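Local structure of enoyl-CoA hydratase (Mycobacterium smegmatis, 3PE8) at residues 53-61 with 184-195; 88-99 with 110-118. The protein probably catalyses the reversible addition of water across the double bond of enoyl-CoA thioesters, as a zinc-binding member of the enoyl-CoA hydratase/isomerase (crotonase) family. One frame throughout, in Å; residues are numbered along the deposited sequence. Where two conformers were deposited one is given.

Contact 1: residues 53-61 with 184-195; sequences DVDVVIVTG and LTAARRVAASIV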
ATOM      1  N   ASP A  53     -28.157  23.224 -10.116  1.00 21.35           N
ATOM      2  CA  ASP A  53     -28.944  23.884  -9.071  1.00 21.36           C
ATOM      3  C   ASP A  53     -28.641  23.346  -7.656  1.00 19.66           C
ATOM      4  O   ASP A  53     -29.142  23.912  -6.670  1.00 19.89           O
ATOM      5  CB  ASP A  53     -30.441  23.750  -9.357  1.00 22.63           C
ATOM      6  CG  ASP A  53     -30.858  24.444 -10.671  1.00 27.72           C
ATOM      7  OD1 ASP A  53     -30.251  25.467 -11.048  1.00 29.06           O
ATOM      8  OD2 ASP A  53     -31.793  23.937 -11.324  1.00 30.02           O
ATOM      9  N   VAL A  54     -27.790  22.325  -7.558  1.00 16.79           N
ATOM     10  CA  VAL A  54     -27.543  21.640  -6.273  1.00 14.95           C
ATOM     11  C   VAL A  54     -26.083  21.752  -5.863  1.00 13.76           C
ATOM     12  O   VAL A  54     -25.174  21.455  -6.656  1.00 14.44           O
ATOM     13  CB  VAL A  54     -27.905  20.149  -6.396  1.00 14.57           C
ATOM     14  CG1 VAL A  54     -27.550  19.374  -5.092  1.00 15.21           C
ATOM     15  CG2 VAL A  54     -29.403  19.993  -6.765  1.00 15.02           C
ATOM     16  N   ASP A  55     -25.851  22.199  -4.638  1.00 13.14           N
ATOM     17  CA  ASP A  55     -24.488  22.207  -4.080  1.00 13.32           C
ATOM     18  C   ASP A  55     -24.223  21.090  -3.076  1.00 11.89           C
ATOM     19  O   ASP A  55     -23.085  20.646  -2.931  1.00 12.49           O
ATOM     20  CB  ASP A  55     -24.175  23.534  -3.391  1.00 14.40           C
ATOM     21  CG  ASP A  55     -23.973  24.669  -4.349  1.00 17.43           C
ATOM     22  OD1 ASP A  55     -23.665  24.458  -5.560  1.00 18.76           O
ATOM     23  OD2 ASP A  55     -24.130  25.800  -3.866  1.00 18.74           O
ATOM     24  N   VAL A  56     -25.252  20.704  -2.320  1.00 11.32           N
ATOM     25  CA  VAL A  56     -25.133  19.802  -1.168  1.00  9.89           C
ATOM     26  C   VAL A  56     -26.345  18.877  -1.143  1.00  9.76           C
ATOM     27  O   VAL A  56     -27.455  19.282  -1.547  1.00 10.49           O
ATOM     28  CB  VAL A  56     -25.048  20.586   0.200  1.00 10.00           C
ATOM     29  CG1 VAL A  56     -24.994  19.655   1.410  1.00 10.11           C
ATOM     30  CG2 VAL A  56     -23.824  21.538   0.197  1.00 10.94           C
ATOM     31  N   VAL A  57     -26.114  17.615  -0.769  1.00  9.60           N
ATOM     32  CA  VAL A  57     -27.179  16.626  -0.594  1.00  9.61           C
ATOM     33  C   VAL A  57     -27.329  16.263   0.896  1.00  9.75           C
ATOM     34  O   VAL A  57     -26.304  16.068   1.595  1.00  9.54           O
ATOM     35  CB  VAL A  57     -26.889  15.327  -1.407  1.00  9.62           C
ATOM     36  CG1 VAL A  57     -27.977  14.281  -1.170  1.00 11.84           C
ATOM     37  CG2 VAL A  57     -26.806  15.621  -2.933  1.00 11.16           C
ATOM     38  N   ILE A  58     -28.578  16.170   1.368  1.00  9.47           N
ATOM     39  CA  ILE A  58     -28.901  15.547   2.654  1.00  9.42           C
ATOM     40  C   ILE A  58     -29.646  14.255   2.383  1.00  9.57           C
ATOM     41  O   ILE A  58     -30.630  14.273   1.625  1.00 11.22           O
ATOM     42  CB  ILE A  58     -29.772  16.493   3.550  1.00  9.55           C
ATOM     43  CG1 ILE A  58     -29.014  17.784   3.867  1.00 10.02           C
ATOM     44  CG2 ILE A  58     -30.239  15.776   4.841  1.00  8.64           C
ATOM     45  CD1 ILE A  58     -29.857  18.872   4.517  1.00 10.33           C
ATOM     46  N   VAL A  59     -29.224  13.172   3.023  1.00  9.04           N
ATOM     47  CA  VAL A  59     -29.935  11.911   2.946  1.00  8.65           C
ATOM     48  C   VAL A  59     -30.569  11.641   4.303  1.00  9.13           C
ATOM     49  O   VAL A  59     -29.882  11.716   5.318  1.00  9.11           O
ATOM     50  CB  VAL A  59     -29.006  10.735   2.575  1.00  9.40           C
ATOM     51  CG1 VAL A  59     -29.768   9.371   2.633  1.00 10.93           C
ATOM     52  CG2 VAL A  59     -28.413  10.894   1.169  1.00 10.98           C
ATOM     53  N   THR A  60     -31.871  11.301   4.317  1.00  8.65           N
ATOM     54  CA  THR A  60     -32.529  10.996   5.584  1.00  9.07           C
ATOM     55  C   THR A  60     -33.589   9.963   5.313  1.00 10.35           C
ATOM     56  O   THR A  60     -33.820   9.602   4.151  1.00 11.09           O
ATOM     57  CB  THR A  60     -33.050  12.284   6.265  1.00  9.94           C
ATOM     58  OG1 THR A  60     -33.335  12.026   7.649  1.00  9.57           O
ATOM     59  CG2 THR A  60     -34.298  12.876   5.585  1.00 10.73           C
ATOM     60  N   GLY A  61     -34.235   9.498   6.367  1.00  9.65           N
ATOM     61  CA  GLY A  61     -35.346   8.548   6.221  1.00 10.15           C
ATOM     62  C   GLY A  61     -36.655   9.083   6.754  1.00  9.84           C
ATOM     63  O   GLY A  61     -36.679   9.853   7.724  1.00 10.69           O
ATOM     64  N   LEU A 184     -33.299  17.760  11.072  1.00 11.25           N
ATOM     65  CA  LEU A 184     -33.155  18.393   9.754  1.00 11.37           C
ATOM     66  C   LEU A 184     -32.798  19.884   9.865  1.00 12.06           C
ATOM     67  O   LEU A 184     -32.056  20.374   9.034  1.00 11.20           O
ATOM     68  CB  LEU A 184     -34.358  18.153   8.854  1.00 12.67           C
ATOM     69  CG  LEU A 184     -34.356  16.804   8.070  1.00 15.39           C
ATOM     70  CD1 LEU A 184     -33.329  16.795   6.889  1.00 16.39           C
ATOM     71  CD2 LEU A 184     -34.119  15.616   8.912  1.00 19.38           C
ATOM     72  N   THR A 185     -33.249  20.573  10.912  1.00 12.76           N
ATOM     73  CA  THR A 185     -32.725  21.904  11.233  1.00 12.95           C
ATOM     74  C   THR A 185     -31.191  21.896  11.294  1.00 12.73           C
ATOM     75  O   THR A 185     -30.503  22.741  10.684  1.00 13.30           O
ATOM     76  CB  THR A 185     -33.311  22.390  12.576  1.00 13.58           C
ATOM     77  OG1 THR A 185     -34.718  22.396  12.477  1.00 16.20           O
ATOM     78  CG2 THR A 185     -32.806  23.830  12.911  1.00 14.57           C
ATOM     79  N   ALA A 186     -30.622  20.956  12.044  1.00 12.42           N
ATOM     80  CA  ALA A 186     -29.196  20.874  12.171  1.00 11.84           C
ATOM     81  C   ALA A 186     -28.478  20.558  10.893  1.00 11.37           C
ATOM     82  O   ALA A 186     -27.376  21.092  10.622  1.00 12.65           O
ATOM     83  CB  ALA A 186     -28.797  19.821  13.263  1.00 12.59           C
ATOM     84  N   ALA A 187     -29.034  19.610  10.138  1.00 11.34           N
ATOM     85  CA  ALA A 187     -28.447  19.234   8.852  1.00 10.12           C
ATOM     86  C   ALA A 187     -28.456  20.419   7.886  1.00 10.63           C
ATOM     87  O   ALA A 187     -27.465  20.640   7.175  1.00 10.26           O
ATOM     88  CB  ALA A 187     -29.146  18.063   8.268  1.00 10.96           C
ATOM     89  N   ARG A 188     -29.544  21.202   7.899  1.00 10.99           N
ATOM     90  CA  ARG A 188     -29.628  22.412   7.056  1.00 11.79           C
ATOM     91  C   ARG A 188     -28.609  23.470   7.454  1.00 12.19           C
ATOM     92  O   ARG A 188     -28.101  24.176   6.591  1.00 12.07           O
ATOM     93  CB  ARG A 188     -31.045  22.989   7.046  1.00 11.49           C
ATOM     94  CG  ARG A 188     -32.029  22.190   6.173  1.00 13.49           C
ATOM     95  CD  ARG A 188     -33.367  22.886   6.069  1.00 13.83           C
ATOM     96  NE  ARG A 188     -34.219  22.751   7.244  1.00 14.55           N
ATOM     97  CZ  ARG A 188     -35.123  21.781   7.442  1.00 15.67           C
ATOM     98  NH1 ARG A 188     -35.285  20.778   6.563  1.00 15.84           N
ATOM     99  NH2 ARG A 188     -35.854  21.795   8.540  1.00 15.85           N
ATOM    100  N   ARG A 189     -28.289  23.575   8.752  1.00 12.72           N
ATOM    101  CA  ARG A 189     -27.264  24.506   9.213  1.00 13.24           C
ATOM    102  C   ARG A 189     -25.911  24.151   8.645  1.00 11.99           C
ATOM    103  O   ARG A 189     -25.191  25.049   8.170  1.00 12.76           O
ATOM    104  CB  ARG A 189     -27.170  24.555  10.757  1.00 14.75           C
ATOM    105  CG  ARG A 189     -28.312  25.157  11.456  1.00 18.74           C
ATOM    106  CD  ARG A 189     -27.958  25.451  12.924  1.00 23.79           C
ATOM    107  NE  ARG A 189     -27.424  24.269  13.640  1.00 24.33           N
ATOM    108  CZ  ARG A 189     -28.123  23.539  14.522  1.00 28.09           C
ATOM    109  NH1 ARG A 189     -29.418  23.827  14.800  1.00 27.91           N
ATOM    110  NH2 ARG A 189     -27.550  22.488  15.108  1.00 28.52           N
ATOM    111  N   VAL A 190     -25.542  22.864   8.692  1.00 11.60           N
ATOM    112  CA  VAL A 190     -24.270  22.424   8.146  1.00 11.42           C
ATOM    113  C   VAL A 190     -24.244  22.617   6.646  1.00 10.35           C
ATOM    114  O   VAL A 190     -23.310  23.173   6.105  1.00 11.85           O
ATOM    115  CB  VAL A 190     -23.946  20.970   8.557  1.00 11.65           C
ATOM    116  CG1 VAL A 190     -22.713  20.467   7.847  1.00 13.27           C
ATOM    117  CG2 VAL A 190     -23.813  20.898  10.090  1.00 13.45           C
ATOM    118  N   ALA A 191     -25.343  22.250   5.971  1.00 10.83           N
ATOM    119  CA  ALA A 191     -25.429  22.456   4.543  1.00 10.15           C
ATOM    120  C   ALA A 191     -25.282  23.931   4.163  1.00 10.91           C
ATOM    121  O   ALA A 191     -24.595  24.242   3.189  1.00 11.28           O
ATOM    122  CB  ALA A 191     -26.732  21.838   3.999  1.00  9.68           C
ATOM    123  N   ALA A 192     -25.923  24.824   4.922  1.00 11.30           N
ATOM    124  CA  ALA A 192     -25.871  26.238   4.622  1.00 11.57           C
ATOM    125  C   ALA A 192     -24.446  26.807   4.768  1.00 12.37           C
ATOM    126  O   ALA A 192     -24.007  27.627   3.947  1.00 11.87           O
ATOM    127  CB  ALA A 192     -26.847  27.024   5.500  1.00 12.66           C
ATOM    128  N   SER A 193     -23.721  26.324   5.765  1.00 12.51           N
ATOM    129  CA  SER A 193     -22.313  26.700   5.906  1.00 13.41           C
ATOM    130  C   SER A 193     -21.477  26.302   4.701  1.00 13.23           C
ATOM    131  O   SER A 193     -20.681  27.089   4.213  1.00 14.07           O
ATOM    132  CB  SER A 193     -21.695  26.130   7.181  1.00 14.38           C
ATOM    133  OG  SER A 193     -22.380  26.600   8.304  1.00 16.68           O
ATOM    134  N   ILE A 194     -21.741  25.124   4.163  1.00 11.76           N
ATOM    135  CA  ILE A 194     -21.041  24.665   2.983  1.00 11.15           C
ATOM    136  C   ILE A 194     -21.401  25.510   1.761  1.00 12.08           C
ATOM    137  O   ILE A 194     -20.538  25.917   1.007  1.00 13.33           O
ATOM    138  CB  ILE A 194     -21.326  23.172   2.712  1.00 11.09           C
ATOM    139  CG1 ILE A 194     -20.894  22.305   3.900  1.00 11.39           C
ATOM    140  CG2 ILE A 194     -20.590  22.718   1.415  1.00 10.48           C
ATOM    141  CD1 ILE A 194     -21.124  20.795   3.682  1.00 10.39           C
ATOM    142  N   VAL A 195     -22.695  25.762   1.593  1.00 12.44           N
ATOM    143  CA  VAL A 195     -23.251  26.556   0.476  1.00 12.68           C
ATOM    144  C   VAL A 195     -22.615  27.959   0.455  1.00 13.87           C
ATOM    145  O   VAL A 195     -22.384  28.532  -0.608  1.00 14.34           O
ATOM    146  CB  VAL A 195     -24.789  26.582   0.531  1.00 12.58           C
ATOM    147  CG1 VAL A 195     -25.403  27.655  -0.422  1.00 13.12           C
ATOM    148  CG2 VAL A 195     -25.343  25.198   0.177  1.00 12.99           C
TER
HETATM  149  O   HOH W   1     -23.198  28.243  -3.293  1.00 10.30           O

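Contact 2: residues 88-99 with 110-118; sequences WPDMTKPVIGAI and LALYCDILI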
ATOM      1  N   TRP A  88     -23.035   3.143  -4.967  1.00 18.27           N
ATOM      2  CA  TRP A  88     -22.981   4.552  -4.611  1.00 17.52           C
ATOM      3  C   TRP A  88     -22.018   5.219  -5.581  1.00 18.75           C
ATOM      4  O   TRP A  88     -20.872   4.775  -5.692  1.00 19.18           O
ATOM      5  CB  TRP A  88     -22.485   4.707  -3.174  1.00 16.70           C
ATOM      6  CG  TRP A  88     -22.547   6.106  -2.628  1.00 14.77           C
ATOM      7  CD1 TRP A  88     -21.736   7.163  -2.979  1.00 15.33           C
ATOM      8  CD2 TRP A  88     -23.421   6.589  -1.626  1.00 13.26           C
ATOM      9  NE1 TRP A  88     -22.064   8.278  -2.246  1.00 14.47           N
ATOM     10  CE2 TRP A  88     -23.096   7.945  -1.401  1.00 13.13           C
ATOM     11  CE3 TRP A  88     -24.431   6.001  -0.849  1.00 10.96           C
ATOM     12  CZ2 TRP A  88     -23.756   8.714  -0.442  1.00 13.67           C
ATOM     13  CZ3 TRP A  88     -25.076   6.748   0.077  1.00 12.20           C
ATOM     14  CH2 TRP A  88     -24.734   8.096   0.303  1.00 12.87           C
ATOM     15  N   PRO A  89     -22.471   6.273  -6.290  1.00 17.36           N
ATOM     16  CA  PRO A  89     -21.691   6.867  -7.388  1.00 18.76           C
ATOM     17  C   PRO A  89     -20.575   7.814  -6.938  1.00 17.93           C
ATOM     18  O   PRO A  89     -20.556   8.257  -5.790  1.00 17.37           O
ATOM     19  CB  PRO A  89     -22.761   7.645  -8.170  1.00 18.95           C
ATOM     20  CG  PRO A  89     -23.721   8.066  -7.117  1.00 18.94           C
ATOM     21  CD  PRO A  89     -23.805   6.886  -6.186  1.00 18.63           C
ATOM     22  N   ASP A  90     -19.615   8.072  -7.824  1.00 19.34           N
ATOM     23  CA  ASP A  90     -18.587   9.059  -7.560  0.70 19.14           C
ATOM     24  C   ASP A  90     -19.244  10.438  -7.543  1.00 18.39           C
ATOM     25  O   ASP A  90     -19.970  10.807  -8.469  1.00 19.20           O
ATOM     26  CB  ASP A  90     -17.490   9.023  -8.625  0.70 21.17           C
ATOM     27  CG  ASP A  90     -16.342   9.983  -8.319  0.70 23.84           C
ATOM     28  OD1 ASP A  90     -15.977  10.142  -7.140  0.70 28.72           O
ATOM     29  OD2 ASP A  90     -15.777  10.548  -9.282  0.70 31.59           O
ATOM     30  N   MET A  91     -18.990  11.190  -6.489  1.00 16.88           N
ATOM     31  CA  MET A  91     -19.614  12.496  -6.288  1.00 15.72           C
ATOM     32  C   MET A  91     -18.540  13.453  -5.794  1.00 15.33           C
ATOM     33  O   MET A  91     -17.647  13.056  -5.043  1.00 15.94           O
ATOM     34  CB  MET A  91     -20.736  12.386  -5.258  1.00 15.28           C
ATOM     35  CG  MET A  91     -21.930  11.575  -5.754  1.00 17.63           C
ATOM     36  SD  MET A  91     -23.195  11.535  -4.492  1.00 16.88           S
ATOM     37  CE  MET A  91     -23.835  13.222  -4.602  1.00 15.66           C
ATOM     38  N   THR A  92     -18.647  14.717  -6.188  1.00 14.58           N
ATOM     39  CA  THR A  92     -17.794  15.766  -5.638  1.00 13.59           C
ATOM     40  C   THR A  92     -18.584  16.727  -4.782  1.00 13.20           C
ATOM     41  O   THR A  92     -17.985  17.586  -4.135  1.00 14.26           O
ATOM     42  CB  THR A  92     -17.084  16.546  -6.712  1.00 15.00           C
ATOM     43  OG1 THR A  92     -18.034  17.274  -7.508  1.00 15.40           O
ATOM     44  CG2 THR A  92     -16.227  15.602  -7.588  1.00 15.31           C
ATOM     45  N   LYS A  93     -19.914  16.606  -4.777  1.00 12.50           N
ATOM     46  CA  LYS A  93     -20.770  17.427  -3.902  1.00 12.01           C
ATOM     47  C   LYS A  93     -20.968  16.702  -2.558  1.00 11.61           C
ATOM     48  O   LYS A  93     -21.228  15.510  -2.533  1.00 12.08           O
ATOM     49  CB  LYS A  93     -22.117  17.675  -4.585  1.00 12.17           C
ATOM     50  CG  LYS A  93     -21.980  18.452  -5.901  1.00 13.65           C
ATOM     51  CD  LYS A  93     -23.287  18.744  -6.550  1.00 15.92           C
ATOM     52  CE  LYS A  93     -23.080  19.381  -7.901  1.00 13.64           C
ATOM     53  NZ  LYS A  93     -24.374  19.526  -8.620  1.00 15.14           N
ATOM     54  N   PRO A  94     -20.904  17.431  -1.444  1.00 11.15           N
ATOM     55  CA  PRO A  94     -21.011  16.782  -0.171  1.00 11.34           C
ATOM     56  C   PRO A  94     -22.367  16.149   0.111  1.00 10.61           C
ATOM     57  O   PRO A  94     -23.392  16.715  -0.232  1.00 10.55           O
ATOM     58  CB  PRO A  94     -20.801  17.916   0.829  1.00 11.76           C
ATOM     59  CG  PRO A  94     -20.190  19.003   0.102  1.00 14.60           C
ATOM     60  CD  PRO A  94     -20.528  18.846  -1.322  1.00 11.83           C
ATOM     61  N   VAL A  95     -22.339  14.989   0.763  1.00  9.43           N
ATOM     62  CA  VAL A  95     -23.526  14.249   1.189  1.00  8.79           C
ATOM     63  C   VAL A  95     -23.534  14.149   2.709  1.00  9.17           C
ATOM     64  O   VAL A  95     -22.618  13.592   3.313  1.00  9.60           O
ATOM     65  CB  VAL A  95     -23.584  12.823   0.602  1.00  9.78           C
ATOM     66  CG1 VAL A  95     -24.846  12.086   1.094  1.00 10.87           C
ATOM     67  CG2 VAL A  95     -23.612  12.885  -0.937  1.00 10.79           C
ATOM     68  N   ILE A  96     -24.553  14.730   3.316  1.00  8.26           N
ATOM     69  CA  ILE A  96     -24.762  14.762   4.767  1.00  8.09           C
ATOM     70  C   ILE A  96     -25.843  13.738   5.072  1.00  8.87           C
ATOM     71  O   ILE A  96     -26.932  13.790   4.486  1.00 10.44           O
ATOM     72  CB  ILE A  96     -25.268  16.126   5.259  1.00  8.59           C
ATOM     73  CG1 ILE A  96     -24.218  17.192   5.038  1.00  9.05           C
ATOM     74  CG2 ILE A  96     -25.663  16.031   6.798  1.00  9.99           C
ATOM     75  CD1 ILE A  96     -24.787  18.641   5.061  1.00 10.26           C
ATOM     76  N   GLY A  97     -25.529  12.767   5.925  1.00  8.65           N
ATOM     77  CA  GLY A  97     -26.550  11.822   6.398  1.00  8.84           C
ATOM     78  C   GLY A  97     -27.163  12.339   7.666  1.00  8.99           C
ATOM     79  O   GLY A  97     -26.428  12.581   8.658  1.00  9.45           O
ATOM     80  N   ALA A  98     -28.493  12.524   7.673  1.00  8.15           N
ATOM     81  CA  ALA A  98     -29.233  12.953   8.868  1.00  8.21           C
ATOM     82  C   ALA A  98     -29.942  11.713   9.370  1.00  8.38           C
ATOM     83  O   ALA A  98     -30.993  11.300   8.844  1.00  8.82           O
ATOM     84  CB  ALA A  98     -30.208  14.087   8.534  1.00  9.11           C
ATOM     85  N   ILE A  99     -29.314  11.069  10.341  1.00  8.17           N
ATOM     86  CA  ILE A  99     -29.776   9.736  10.787  1.00  8.74           C
ATOM     87  C   ILE A  99     -30.853   9.907  11.840  1.00  8.92           C
ATOM     88  O   ILE A  99     -30.567  10.281  12.995  1.00  9.19           O
ATOM     89  CB  ILE A  99     -28.625   8.912  11.318  1.00  7.76           C
ATOM     90  CG1 ILE A  99     -27.399   8.931  10.369  1.00  9.10           C
ATOM     91  CG2 ILE A  99     -29.106   7.459  11.556  1.00  9.42           C
ATOM     92  CD1 ILE A  99     -27.733   8.497   8.913  1.00 10.05           C
ATOM     93  N   LEU A 110     -25.163   2.417   4.112  1.00 10.48           N
ATOM     94  CA  LEU A 110     -25.563   3.717   3.518  1.00 11.06           C
ATOM     95  C   LEU A 110     -25.055   4.891   4.344  1.00 10.94           C
ATOM     96  O   LEU A 110     -24.488   5.855   3.813  1.00 10.85           O
ATOM     97  CB  LEU A 110     -27.074   3.832   3.323  1.00 13.27           C
ATOM     98  CG  LEU A 110     -27.784   3.222   2.151  1.00 18.50           C
ATOM     99  CD1 LEU A 110     -29.200   3.850   2.113  1.00 21.21           C
ATOM    100  CD2 LEU A 110     -27.084   3.420   0.797  1.00 18.18           C
ATOM    101  N   ALA A 111     -25.198   4.808   5.667  1.00  9.97           N
ATOM    102  CA  ALA A 111     -24.713   5.870   6.534  1.00  9.29           C
ATOM    103  C   ALA A 111     -23.213   6.052   6.402  1.00  9.34           C
ATOM    104  O   ALA A 111     -22.722   7.169   6.387  1.00  8.69           O
ATOM    105  CB  ALA A 111     -25.123   5.604   8.014  1.00 10.39           C
ATOM    106  N   LEU A 112     -22.478   4.935   6.339  1.00  8.06           N
ATOM    107  CA  LEU A 112     -21.021   4.922   6.224  1.00  8.01           C
ATOM    108  C   LEU A 112     -20.507   5.542   4.907  1.00  8.16           C
ATOM    109  O   LEU A 112     -19.358   5.957   4.857  1.00  8.44           O
ATOM    110  CB  LEU A 112     -20.482   3.495   6.412  1.00  7.77           C
ATOM    111  CG  LEU A 112     -20.589   2.960   7.837  1.00  7.98           C
ATOM    112  CD1 LEU A 112     -20.345   1.412   7.853  1.00  9.40           C
ATOM    113  CD2 LEU A 112     -19.629   3.636   8.807  1.00  9.21           C
ATOM    114  N   TYR A 113     -21.317   5.545   3.857  1.00  7.65           N
ATOM    115  CA  TYR A 113     -20.954   6.208   2.610  1.00  9.29           C
ATOM    116  C   TYR A 113     -21.009   7.734   2.699  1.00  9.13           C
ATOM    117  O   TYR A 113     -20.374   8.421   1.904  1.00 11.15           O
ATOM    118  CB  TYR A 113     -21.902   5.820   1.468  1.00  9.60           C
ATOM    119  CG  TYR A 113     -21.627   4.521   0.772  1.00  8.98           C
ATOM    120  CD1 TYR A 113     -20.497   4.331   0.038  1.00 11.65           C
ATOM    121  CD2 TYR A 113     -22.543   3.496   0.839  1.00 12.30           C
ATOM    122  CE1 TYR A 113     -20.252   3.149  -0.636  1.00 13.50           C
ATOM    123  CE2 TYR A 113     -22.318   2.297   0.171  1.00 12.65           C
ATOM    124  CZ  TYR A 113     -21.173   2.123  -0.549  1.00 14.59           C
ATOM    125  OH  TYR A 113     -20.967   0.921  -1.210  1.00 16.82           O
ATOM    126  N   CYS A 114     -21.823   8.263   3.604  1.00  9.51           N
ATOM    127  CA  CYS A 114     -21.970   9.723   3.677  1.00  9.63           C
ATOM    128  C   CYS A 114     -20.672  10.411   4.081  1.00  9.74           C
ATOM    129  O   CYS A 114     -19.887   9.861   4.838  1.00  9.10           O
ATOM    130  CB  CYS A 114     -23.077  10.096   4.655  1.00  9.45           C
ATOM    131  SG  CYS A 114     -24.741   9.521   4.183  1.00 10.58           S
ATOM    132  N   ASP A 115     -20.472  11.636   3.625  1.00  8.78           N
ATOM    133  CA  ASP A 115     -19.304  12.399   4.021  1.00  8.69           C
ATOM    134  C   ASP A 115     -19.349  12.808   5.477  1.00  8.87           C
ATOM    135  O   ASP A 115     -18.317  12.743   6.165  1.00  9.45           O
ATOM    136  CB  ASP A 115     -19.158  13.632   3.148  1.00  9.81           C
ATOM    137  CG  ASP A 115     -18.923  13.278   1.687  1.00  9.72           C
ATOM    138  OD1 ASP A 115     -17.907  12.592   1.399  1.00 11.54           O
ATOM    139  OD2 ASP A 115     -19.761  13.642   0.825  1.00 11.76           O
ATOM    140  N   ILE A 116     -20.523  13.211   5.949  1.00  8.45           N
ATOM    141  CA  ILE A 116     -20.710  13.828   7.275  1.00  8.03           C
ATOM    142  C   ILE A 116     -22.030  13.275   7.827  1.00  8.33           C
ATOM    143  O   ILE A 116     -23.024  13.272   7.119  1.00  9.20           O
ATOM    144  CB  ILE A 116     -20.892  15.369   7.151  1.00  8.50           C
ATOM    145  CG1 ILE A 116     -19.659  16.031   6.526  1.00 10.05           C
ATOM    146  CG2 ILE A 116     -21.290  15.949   8.532  1.00  8.92           C
ATOM    147  CD1 ILE A 116     -19.936  17.531   6.037  1.00  9.09           C
ATOM    148  N   LEU A 117     -22.031  12.800   9.059  1.00  7.91           N
ATOM    149  CA  LEU A 117     -23.264  12.338   9.701  1.00  8.12           C
ATOM    150  C   LEU A 117     -23.631  13.233  10.877  1.00  8.80           C
ATOM    151  O   LEU A 117     -22.751  13.655  11.667  1.00  9.63           O
ATOM    152  CB  LEU A 117     -23.125  10.905  10.211  1.00  8.88           C
ATOM    153  CG  LEU A 117     -22.912   9.793   9.180  1.00  9.05           C
ATOM    154  CD1 LEU A 117     -22.896   8.397   9.826  1.00  9.65           C
ATOM    155  CD2 LEU A 117     -24.026   9.846   8.110  1.00  8.27           C
ATOM    156  N   ILE A 118     -24.930  13.497  10.998  1.00  8.59           N
ATOM    157  CA  ILE A 118     -25.540  14.106  12.158  1.00  9.43           C
ATOM    158  C   ILE A 118     -26.648  13.162  12.604  1.00  9.37           C
ATOM    159  O   ILE A 118     -27.333  12.602  11.784  1.00  9.54           O
ATOM    160  CB  ILE A 118     -26.138  15.472  11.807  1.00 10.36           C
ATOM    161  CG1 ILE A 118     -25.036  16.422  11.302  1.00 14.11           C
ATOM    162  CG2 ILE A 118     -26.878  16.069  13.036  1.00 13.23           C
ATOM    163  CD1 ILE A 118     -25.616  17.687  10.568  1.00 17.92           C
TER
HETATM  164  O   HOH W   2     -23.405   0.755  -2.717  1.00 10.85           O
HETATM  165  O   HOH W   3     -19.931  13.169  -1.818  1.00  8.56           O

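Contact 1: residues 53-61 with 184-195
Leu184 meets two residues near the end of strand 56-61: its CD1 slides past Ile58 CG2 at 3.8 Å, running the opposite way, while CD2 reaches tip to tip toward Thr60 OG1. That hydroxyl has its polar partner in the carbonyl of Ala98 on the neighbouring strand, so the leucine adds only a van der Waals neighbour. One turn on, Ala187 presents its CB to Ile58 CD1 at 3.9 Å. The extended outer torsion of Ile58 (chi2 169°) carries CD1 out to the helix, where it also passes near the backbone and CG of Arg188. Ala191, the next small residue on this side, takes Val56 CG1 on its CB at 3.8 Å. Ile194 crosses Val56 at about a right angle, the two CG2 methyls 3.7 Å apart. Val195 finishes the row, its CG2 touching both Val56 CG2 and Asp55 CB. Its carbonyl O accepts a bond from a water that also donates to Asp55 OD2, 2.7 Å from the water; Asp55 OD1 forms salt bridges with Arg18 and Arg203. Helix 183-195 thus lies nearly antiparallel (166°) to a strand of the crotonase-fold sheet, the local axes 9.1 Å apart. With no direct hydrogen bond between the segments, the interface rests on methyl packing, and its one polar link, at the Val195 end, runs through water.

Contact 2: residues 88-99 with 110-118
Two neighbouring parallel strands of the crotonase-fold sheet, 95-99 and 116-118, pair here, and the helix end and turn leading into the second strand pack on Trp88 of the loop before the first. Gly97 N donates to Ile116 O, Gly97 O accepts from Ile118 N at 2.9 Å, and Ile99 N closes on Ile118 O, also at 2.9 Å. At the start of the pairing, Val95 O takes Asp115 N and, weakly, Ile116 N. Val95 N bonds to the anti lone pair of Asp115 OD2 at 2.9 Å; this oxygen also accepts from a water held by Lys93 O, while OD1 binds His210 and forms a salt bridge with Arg154 of the second subunit. The aspartate carboxylate is thus gripped from both chains. Gly97 lets Cys114 SG lie 3.7 Å from its CA and Leu117 CD2 3.6 Å from the same atom. On the Ile96 side of the sheet, Ile96 CG2 meets Ile118 CD1. Ile99 CD1 touches both Ala111 CB and Leu117 CD2. Trp88 CG stands opposite the backbone N (chi1 -173°), which lays the five-membered ring of the indole against the Tyr113 ring in an offset stack, planes 14° apart. Each residue sets its CB over the other's ring: Trp88 CB lies 3.7 Å from the phenol centroid, and Tyr113 CB 3.4 Å from that of the indole six-membered ring.

Overall arrangement
Contacts 1 and 2 share one sheet, in which strands 56-61 and 95-99 are neighbours, and their centres lie about 11 Å apart. Val59 N approaches Ile96 O at 2.8 Å, a probable backbone hydrogen bond between the two strands. Helix 183-195 spans both contacts: Ala191 and Val190 both touch Ile96, and Val190 also reaches Ile118. Both contacts border the second subunit, whose Leu158 packs on Ile194 and Pro94. Contact 2 is the nearer to the zinc site of Glu109 and His129: the Tyr113 side chain lies about 5 Å from that of Glu109 and about 9 Å from the zinc ion, whereas contact 1 is remote from it.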